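Local coordinates for autoinducer synthesis protein lasI (Pseudomonas aeruginosa, PDB 1RO5) that synthesises the quorum-sensing autoinducer N-(3-oxododecanoyl)homoserine lactone from an acyl carrier protein-bound acyl chain and S-adenosyl-L-methionine, at residues 149-162 with 174-188. Residues are numbered along the deposited sequence; the frame is centred on the assembly and turned at random.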
ATOM      1  N   GLU A 149       5.288  -5.692   8.804  1.00 39.22           N
ATOM      2  CA  GLU A 149       6.692  -5.306   8.891  1.00 40.82           C
ATOM      3  C   GLU A 149       7.587  -6.565   8.823  1.00 43.11           C
ATOM      4  O   GLU A 149       8.535  -6.655   7.971  1.00 41.48           O
ATOM      5  CB  GLU A 149       6.998  -4.483  10.134  1.00 38.73           C
ATOM      6  CG  GLU A 149       8.506  -4.461  10.429  1.00 39.07           C
ATOM      7  CD  GLU A 149       8.793  -3.693  11.685  1.00 45.01           C
ATOM      8  OE1 GLU A 149       7.896  -3.690  12.584  1.00 50.54           O
ATOM      9  OE2 GLU A 149       9.859  -3.031  11.822  1.00 43.70           O
ATOM     10  N   LYS A 150       7.252  -7.578   9.631  1.00 45.48           N
ATOM     11  CA  LYS A 150       8.096  -8.796   9.618  1.00 48.56           C
ATOM     12  C   LYS A 150       7.927  -9.589   8.377  1.00 48.36           C
ATOM     13  O   LYS A 150       8.872 -10.130   7.854  1.00 48.09           O
ATOM     14  CB  LYS A 150       8.112  -9.618  10.932  1.00 51.70           C
ATOM     15  CG  LYS A 150       6.847 -10.107  11.502  1.00 56.81           C
ATOM     16  CD  LYS A 150       7.174 -10.749  12.905  1.00 62.86           C
ATOM     17  CE  LYS A 150       7.026  -9.736  14.093  1.00 67.23           C
ATOM     18  NZ  LYS A 150       6.627 -10.363  15.396  1.00 66.06           N
ATOM     19  N   MET A 151       6.774  -9.512   7.769  1.00 48.11           N
ATOM     20  CA  MET A 151       6.609 -10.261   6.561  1.00 49.21           C
ATOM     21  C   MET A 151       7.604  -9.691   5.484  1.00 50.98           C
ATOM     22  O   MET A 151       8.163 -10.425   4.628  1.00 51.34           O
ATOM     23  CB  MET A 151       5.118 -10.205   6.238  1.00 52.21           C
ATOM     24  CG  MET A 151       4.583 -10.990   5.094  1.00 58.45           C
ATOM     25  SD  MET A 151       5.156  -9.925   3.618  1.00 72.45           S
ATOM     26  CE  MET A 151       3.620  -8.635   3.481  1.00 66.28           C
ATOM     27  N   MET A 152       7.934  -8.407   5.634  1.00 51.07           N
ATOM     28  CA  MET A 152       8.691  -7.690   4.659  1.00 49.86           C
ATOM     29  C   MET A 152      10.122  -7.818   5.068  1.00 49.88           C
ATOM     30  O   MET A 152      10.923  -8.040   4.195  1.00 48.71           O
ATOM     31  CB  MET A 152       8.318  -6.216   4.640  1.00 49.91           C
ATOM     32  CG  MET A 152       7.197  -5.820   3.660  1.00 52.82           C
ATOM     33  SD  MET A 152       6.774  -4.006   3.763  1.00 56.01           S
ATOM     34  CE  MET A 152       5.902  -3.723   5.075  1.00 51.63           C
ATOM     35  N   ILE A 153      10.490  -7.671   6.348  1.00 50.59           N
ATOM     36  CA  ILE A 153      11.906  -7.887   6.679  1.00 53.68           C
ATOM     37  C   ILE A 153      12.358  -9.353   6.263  1.00 54.30           C
ATOM     38  O   ILE A 153      13.469  -9.538   5.848  1.00 53.91           O
ATOM     39  CB  ILE A 153      12.337  -7.566   8.181  1.00 55.17           C
ATOM     40  CG1 ILE A 153      12.082  -8.801   9.067  1.00 63.02           C
ATOM     41  CG2 ILE A 153      11.752  -6.262   8.791  1.00 52.14           C
ATOM     42  CD1 ILE A 153      12.203  -8.716  10.732  1.00 73.39           C
ATOM     43  N   ARG A 154      11.473 -10.342   6.366  1.00 54.63           N
ATOM     44  CA  ARG A 154      11.727 -11.712   6.022  1.00 56.48           C
ATOM     45  C   ARG A 154      11.860 -11.927   4.509  1.00 56.58           C
ATOM     46  O   ARG A 154      12.618 -12.831   4.053  1.00 57.02           O
ATOM     47  CB  ARG A 154      10.588 -12.642   6.504  1.00 56.49           C
ATOM     48  CG  ARG A 154      10.595 -12.851   8.017  1.00 62.05           C
ATOM     49  CD  ARG A 154       9.859 -14.075   8.484  1.00 71.96           C
ATOM     50  NE  ARG A 154       8.967 -13.808   9.612  1.00 77.71           N
ATOM     51  CZ  ARG A 154       7.657 -13.949   9.511  1.00 82.88           C
ATOM     52  NH1 ARG A 154       7.115 -14.347   8.312  1.00 81.53           N
ATOM     53  NH2 ARG A 154       6.904 -13.687  10.597  1.00 83.95           N
ATOM     54  N   ALA A 155      11.059 -11.213   3.734  1.00 53.97           N
ATOM     55  CA  ALA A 155      11.137 -11.424   2.306  1.00 52.60           C
ATOM     56  C   ALA A 155      12.456 -10.796   1.733  1.00 51.43           C
ATOM     57  O   ALA A 155      12.685 -10.865   0.511  1.00 51.66           O
ATOM     58  CB  ALA A 155       9.948 -10.836   1.622  1.00 51.41           C
ATOM     59  N   GLY A 156      13.278 -10.204   2.597  1.00 48.79           N
ATOM     60  CA  GLY A 156      14.503  -9.578   2.181  1.00 50.64           C
ATOM     61  C   GLY A 156      14.556  -8.060   1.966  1.00 51.77           C
ATOM     62  O   GLY A 156      15.677  -7.523   1.765  1.00 51.90           O
ATOM     63  N   LEU A 157      13.417  -7.345   2.055  1.00 49.19           N
ATOM     64  CA  LEU A 157      13.380  -5.949   1.655  1.00 47.32           C
ATOM     65  C   LEU A 157      14.208  -5.158   2.597  1.00 47.01           C
ATOM     66  O   LEU A 157      14.513  -5.573   3.713  1.00 46.19           O
ATOM     67  CB  LEU A 157      11.959  -5.386   1.648  1.00 46.98           C
ATOM     68  CG  LEU A 157      11.157  -5.762   0.438  1.00 47.33           C
ATOM     69  CD1 LEU A 157      11.342  -7.152   0.016  1.00 51.97           C
ATOM     70  CD2 LEU A 157       9.698  -5.555   0.691  1.00 51.35           C
ATOM     71  N   ASP A 158      14.569  -3.958   2.175  1.00 46.61           N
ATOM     72  CA  ASP A 158      15.335  -3.173   3.059  1.00 46.06           C
ATOM     73  C   ASP A 158      14.304  -2.224   3.703  1.00 46.90           C
ATOM     74  O   ASP A 158      13.810  -1.318   3.041  1.00 48.18           O
ATOM     75  CB  ASP A 158      16.415  -2.494   2.228  1.00 45.98           C
ATOM     76  CG  ASP A 158      17.192  -1.492   3.007  1.00 45.92           C
ATOM     77  OD1 ASP A 158      16.897  -1.346   4.173  1.00 53.00           O
ATOM     78  OD2 ASP A 158      18.093  -0.754   2.560  1.00 49.05           O
ATOM     79  N   VAL A 159      14.024  -2.405   4.992  1.00 46.36           N
ATOM     80  CA  VAL A 159      12.872  -1.840   5.665  1.00 44.95           C
ATOM     81  C   VAL A 159      13.308  -1.404   7.002  1.00 44.68           C
ATOM     82  O   VAL A 159      13.987  -2.163   7.746  1.00 44.76           O
ATOM     83  CB  VAL A 159      11.849  -2.933   5.878  1.00 45.62           C
ATOM     84  CG1 VAL A 159      10.561  -2.346   6.369  1.00 45.56           C
ATOM     85  CG2 VAL A 159      11.490  -3.416   4.569  1.00 46.47           C
ATOM     86  N   SER A 160      12.972  -0.171   7.352  1.00 43.50           N
ATOM     87  CA  SER A 160      13.431   0.314   8.629  1.00 42.91           C
ATOM     88  C   SER A 160      12.221   1.070   9.147  1.00 42.32           C
ATOM     89  O   SER A 160      11.322   1.311   8.377  1.00 43.32           O
ATOM     90  CB  SER A 160      14.672   1.167   8.456  1.00 44.58           C
ATOM     91  OG  SER A 160      14.363   2.549   8.243  1.00 50.03           O
ATOM     92  N   ARG A 161      12.167   1.338  10.427  1.00 39.76           N
ATOM     93  CA  ARG A 161      11.086   1.971  11.054  1.00 41.41           C
ATOM     94  C   ARG A 161      11.500   3.365  11.571  1.00 42.76           C
ATOM     95  O   ARG A 161      12.669   3.653  11.776  1.00 44.04           O
ATOM     96  CB  ARG A 161      10.471   0.993  12.156  1.00 42.71           C
ATOM     97  CG  ARG A 161      10.864   1.147  13.545  1.00 45.74           C
ATOM     98  CD  ARG A 161      10.962  -0.182  14.509  1.00 45.96           C
ATOM     99  NE  ARG A 161       9.975  -1.239  14.356  1.00 46.40           N
ATOM    100  CZ  ARG A 161       9.278  -1.800  15.373  1.00 48.57           C
ATOM    101  NH1 ARG A 161       9.419  -1.316  16.595  1.00 50.56           N
ATOM    102  NH2 ARG A 161       8.377  -2.806  15.183  1.00 42.13           N
ATOM    103  N   PHE A 162      10.553   4.288  11.644  1.00 42.42           N
ATOM    104  CA  PHE A 162      10.767   5.631  12.151  1.00 41.44           C
ATOM    105  C   PHE A 162      10.977   5.654  13.689  1.00 43.64           C
ATOM    106  O   PHE A 162      11.606   6.574  14.237  1.00 45.62           O
ATOM    107  CB  PHE A 162       9.528   6.515  11.778  1.00 39.02           C
ATOM    108  CG  PHE A 162       9.563   6.994  10.346  1.00 37.69           C
ATOM    109  CD1 PHE A 162       9.156   6.130   9.327  1.00 35.54           C
ATOM    110  CD2 PHE A 162      10.127   8.266   9.986  1.00 34.26           C
ATOM    111  CE1 PHE A 162       9.104   6.554   7.968  1.00 34.00           C
ATOM    112  CE2 PHE A 162      10.195   8.671   8.632  1.00 36.08           C
ATOM    113  CZ  PHE A 162       9.675   7.840   7.611  1.00 35.08           C
ATOM    114  N   VAL A 174       3.172   0.487  13.110  1.00 33.83           N
ATOM    115  CA  VAL A 174       4.447   1.116  13.038  1.00 32.32           C
ATOM    116  C   VAL A 174       4.519   1.846  11.698  1.00 33.30           C
ATOM    117  O   VAL A 174       3.852   1.433  10.751  1.00 34.00           O
ATOM    118  CB  VAL A 174       5.535  -0.045  13.116  1.00 34.50           C
ATOM    119  CG1 VAL A 174       5.247  -1.221  12.031  1.00 30.87           C
ATOM    120  CG2 VAL A 174       6.969   0.468  13.082  1.00 29.71           C
ATOM    121  N   ALA A 175       5.342   2.901  11.586  1.00 33.94           N
ATOM    122  CA  ALA A 175       5.679   3.607  10.340  1.00 32.79           C
ATOM    123  C   ALA A 175       6.961   3.032   9.789  1.00 35.29           C
ATOM    124  O   ALA A 175       8.006   3.026  10.481  1.00 35.56           O
ATOM    125  CB  ALA A 175       5.937   5.130  10.589  1.00 33.51           C
ATOM    126  N   LEU A 176       6.913   2.595   8.523  1.00 34.06           N
ATOM    127  CA  LEU A 176       8.057   2.038   7.913  1.00 33.19           C
ATOM    128  C   LEU A 176       8.614   2.897   6.774  1.00 34.12           C
ATOM    129  O   LEU A 176       7.868   3.529   6.058  1.00 33.89           O
ATOM    130  CB  LEU A 176       7.605   0.703   7.331  1.00 31.28           C
ATOM    131  CG  LEU A 176       7.105  -0.329   8.326  1.00 32.28           C
ATOM    132  CD1 LEU A 176       6.778  -1.503   7.471  1.00 32.64           C
ATOM    133  CD2 LEU A 176       8.137  -0.752   9.391  1.00 39.50           C
ATOM    134  N   ARG A 177       9.922   2.863   6.566  1.00 36.28           N
ATOM    135  CA  ARG A 177      10.503   3.277   5.267  1.00 40.24           C
ATOM    136  C   ARG A 177      11.050   2.136   4.431  1.00 39.80           C
ATOM    137  O   ARG A 177      11.743   1.325   4.977  1.00 41.60           O
ATOM    138  CB  ARG A 177      11.397   4.546   5.339  1.00 41.90           C
ATOM    139  CG  ARG A 177      12.522   4.532   6.140  1.00 50.39           C
ATOM    140  CD  ARG A 177      12.956   5.915   6.760  1.00 54.21           C
ATOM    141  NE  ARG A 177      13.660   5.600   8.056  1.00 55.66           N
ATOM    142  CZ  ARG A 177      13.795   6.422   9.098  1.00 59.88           C
ATOM    143  NH1 ARG A 177      13.293   7.671   8.996  1.00 55.36           N
ATOM    144  NH2 ARG A 177      14.454   5.993  10.240  1.00 60.56           N
ATOM    145  N   ILE A 178      10.604   1.961   3.178  1.00 39.41           N
ATOM    146  CA  ILE A 178      10.955   0.792   2.421  1.00 39.50           C
ATOM    147  C   ILE A 178      11.827   1.403   1.336  1.00 40.67           C
ATOM    148  O   ILE A 178      11.269   2.052   0.437  1.00 41.87           O
ATOM    149  CB  ILE A 178       9.805   0.178   1.675  1.00 39.46           C
ATOM    150  CG1 ILE A 178       8.822  -0.589   2.537  1.00 43.54           C
ATOM    151  CG2 ILE A 178      10.287  -1.019   0.862  1.00 39.96           C
ATOM    152  CD1 ILE A 178       7.818   0.155   3.151  1.00 49.77           C
ATOM    153  N   GLU A 179      13.168   1.216   1.385  1.00 40.21           N
ATOM    154  CA  GLU A 179      14.077   1.743   0.335  1.00 38.77           C
ATOM    155  C   GLU A 179      13.966   0.921  -0.898  1.00 39.12           C
ATOM    156  O   GLU A 179      14.014  -0.321  -0.831  1.00 40.12           O
ATOM    157  CB  GLU A 179      15.476   1.765   0.867  1.00 39.93           C
ATOM    158  CG  GLU A 179      15.532   2.623   2.135  1.00 40.37           C
ATOM    159  CD  GLU A 179      15.413   4.079   1.811  1.00 49.17           C
ATOM    160  OE1 GLU A 179      15.542   4.476   0.583  1.00 54.91           O
ATOM    161  OE2 GLU A 179      15.150   4.818   2.766  1.00 54.44           O
ATOM    162  N   LEU A 180      13.728   1.534  -2.044  1.00 37.70           N
ATOM    163  CA  LEU A 180      13.650   0.656  -3.249  1.00 39.60           C
ATOM    164  C   LEU A 180      15.078   0.453  -3.928  1.00 40.20           C
ATOM    165  O   LEU A 180      15.234   0.546  -5.161  1.00 37.92           O
ATOM    166  CB  LEU A 180      12.607   1.177  -4.280  1.00 39.37           C
ATOM    167  CG  LEU A 180      11.200   1.595  -3.717  1.00 40.11           C
ATOM    168  CD1 LEU A 180      10.341   2.104  -4.822  1.00 31.04           C
ATOM    169  CD2 LEU A 180      10.571   0.320  -3.108  1.00 27.51           C
ATOM    170  N   ASN A 181      16.093   0.213  -3.091  1.00 40.58           N
ATOM    171  CA  ASN A 181      17.456   0.076  -3.560  1.00 40.88           C
ATOM    172  C   ASN A 181      17.667  -1.363  -4.072  1.00 44.04           C
ATOM    173  O   ASN A 181      16.732  -2.179  -4.352  1.00 44.47           O
ATOM    174  CB  ASN A 181      18.424   0.458  -2.409  1.00 37.50           C
ATOM    175  CG  ASN A 181      18.157  -0.360  -1.168  1.00 36.94           C
ATOM    176  OD1 ASN A 181      17.592  -1.446  -1.263  1.00 36.06           O
ATOM    177  ND2 ASN A 181      18.508   0.157  -0.009  1.00 33.28           N
ATOM    178  N   ALA A 182      18.956  -1.689  -4.181  1.00 47.60           N
ATOM    179  CA  ALA A 182      19.474  -2.920  -4.752  1.00 45.36           C
ATOM    180  C   ALA A 182      19.035  -4.094  -3.912  1.00 43.89           C
ATOM    181  O   ALA A 182      18.559  -5.180  -4.450  1.00 44.45           O
ATOM    182  CB  ALA A 182      21.134  -2.775  -4.781  1.00 47.32           C
ATOM    183  N   LYS A 183      19.215  -3.948  -2.599  1.00 42.14           N
ATOM    184  CA  LYS A 183      18.821  -5.064  -1.746  1.00 43.24           C
ATOM    185  C   LYS A 183      17.305  -5.502  -1.949  1.00 43.87           C
ATOM    186  O   LYS A 183      16.930  -6.778  -2.186  1.00 44.60           O
ATOM    187  CB  LYS A 183      19.176  -4.731  -0.322  1.00 44.44           C
ATOM    188  CG  LYS A 183      18.763  -5.852   0.604  1.00 47.94           C
ATOM    189  CD  LYS A 183      18.715  -5.224   2.000  1.00 56.33           C
ATOM    190  CE  LYS A 183      17.897  -6.077   2.950  1.00 56.97           C
ATOM    191  NZ  LYS A 183      18.675  -5.992   4.191  1.00 61.98           N
ATOM    192  N   THR A 184      16.439  -4.452  -2.029  1.00 41.75           N
ATOM    193  CA  THR A 184      14.973  -4.653  -2.273  1.00 39.53           C
ATOM    194  C   THR A 184      14.760  -5.233  -3.594  1.00 38.55           C
ATOM    195  O   THR A 184      13.968  -6.160  -3.793  1.00 37.08           O
ATOM    196  CB  THR A 184      14.198  -3.322  -2.137  1.00 38.51           C
ATOM    197  OG1 THR A 184      14.309  -2.855  -0.771  1.00 38.19           O
ATOM    198  CG2 THR A 184      12.720  -3.445  -2.410  1.00 36.84           C
ATOM    199  N   GLN A 185      15.424  -4.630  -4.550  1.00 40.66           N
ATOM    200  CA  GLN A 185      15.212  -5.055  -5.907  1.00 42.27           C
ATOM    201  C   GLN A 185      15.596  -6.527  -6.055  1.00 45.99           C
ATOM    202  O   GLN A 185      14.901  -7.312  -6.739  1.00 45.74           O
ATOM    203  CB  GLN A 185      16.067  -4.188  -6.793  1.00 43.22           C
ATOM    204  CG  GLN A 185      15.510  -2.757  -6.983  1.00 42.06           C
ATOM    205  CD  GLN A 185      16.346  -1.961  -7.946  1.00 46.03           C
ATOM    206  OE1 GLN A 185      16.645  -2.447  -9.029  1.00 51.44           O
ATOM    207  NE2 GLN A 185      16.805  -0.772  -7.533  1.00 42.75           N
ATOM    208  N   ILE A 186      16.725  -6.913  -5.432  1.00 49.01           N
ATOM    209  CA  ILE A 186      17.225  -8.288  -5.582  1.00 51.45           C
ATOM    210  C   ILE A 186      16.236  -9.261  -4.875  1.00 51.32           C
ATOM    211  O   ILE A 186      15.838 -10.285  -5.440  1.00 53.60           O
ATOM    212  CB  ILE A 186      18.659  -8.463  -5.068  1.00 51.63           C
ATOM    213  CG1 ILE A 186      19.689  -7.612  -5.872  1.00 54.13           C
ATOM    214  CG2 ILE A 186      19.006  -9.937  -5.237  1.00 53.32           C
ATOM    215  CD1 ILE A 186      21.034  -7.232  -5.070  1.00 54.34           C
ATOM    216  N   ALA A 187      15.810  -8.897  -3.665  1.00 52.02           N
ATOM    217  CA  ALA A 187      14.750  -9.613  -2.930  1.00 50.04           C
ATOM    218  C   ALA A 187      13.555  -9.797  -3.739  1.00 50.21           C
ATOM    219  O   ALA A 187      13.024 -10.863  -3.773  1.00 50.93           O
ATOM    220  CB  ALA A 187      14.385  -8.830  -1.601  1.00 50.96           C
ATOM    221  N   LEU A 188      13.075  -8.747  -4.389  1.00 51.24           N
ATOM    222  CA  LEU A 188      11.890  -8.875  -5.249  1.00 51.71           C
ATOM    223  C   LEU A 188      11.991  -9.588  -6.582  1.00 52.91           C
ATOM    224  O   LEU A 188      11.021 -10.230  -7.033  1.00 53.56           O
ATOM    225  CB  LEU A 188      11.278  -7.463  -5.555  1.00 51.53           C
ATOM    226  CG  LEU A 188      10.696  -6.685  -4.362  1.00 51.41           C
ATOM    227  CD1 LEU A 188      10.257  -5.412  -4.790  1.00 44.91           C
ATOM    228  CD2 LEU A 188       9.588  -7.507  -3.589  1.00 47.32           C
TER
HETATM  229  O   HOH W   1      14.824   1.444   5.349  1.00 54.39           O
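Strands 158-161 and 174-179 run antiparallel, their short axes 4.6 Å apart, with Val159-Ile178 and Arg161-Leu176 as non-hydrogen-bonded pairs flanking the hydrogen-bonded pair Ser160-Arg177. The pair belongs to the mixed sheet of the alpha-beta-alpha sandwich that autoinducer synthases share with acetyltransferases; strand 158-161 borders strand 174-179, which pairs with strand 139-145 on its other side. It illustrates how one strand pair can serve two different surfaces. On the surface carrying Val159 and Leu176, helix 149-154 packs with its axis 11.0 Å from that of strand 174-179 and inclined to it by 23°: Met152 and Leu176 meet tip to tip, CE against CD1, and the Met152 side chain crosses that of Ile178 at about a right angle, SD nearest CG1. The extended Glu149 chain passes obliquely over Leu176 CD2, and its carboxylate is gripped side-on by Arg161, NH2 to OE1 at 2.8 Å and NE to OE2 at 3.1 Å, both through syn lone pairs. These two bonds fix the guanidinium's rotation, and Val174 CG2 lies 3.5 Å above one face, toward the rim.

On the other surface, Arg177 CG sits between the backbone N and the carbonyl carbon (chi1 60°), from where the extended chain carries NE to Ser160 OG, to which it donates in the guanidinium plane, and CZ over the Phe162 ring, 4.3 Å from the centroid, a cation-pi contact. The ring's edge meets Ala175 O and Leu176 O, and Leu80, Leu88 and Pro94 also touch the ring. At the far end, a Schellman motif at Gly156 turns the chain out of its helix toward helix 182-188, where Leu157 CD1 touches Ala187 CB and Leu188 CD2. Thr184 OG1 links three elements, donating to Glu179 O and accepting from Asp158 N. Asn181, the N-cap of that helix, sends ND2 to the anti side of Asp158 OD2, 2.8 Å away, with carboxylate and amide planes only 27° apart.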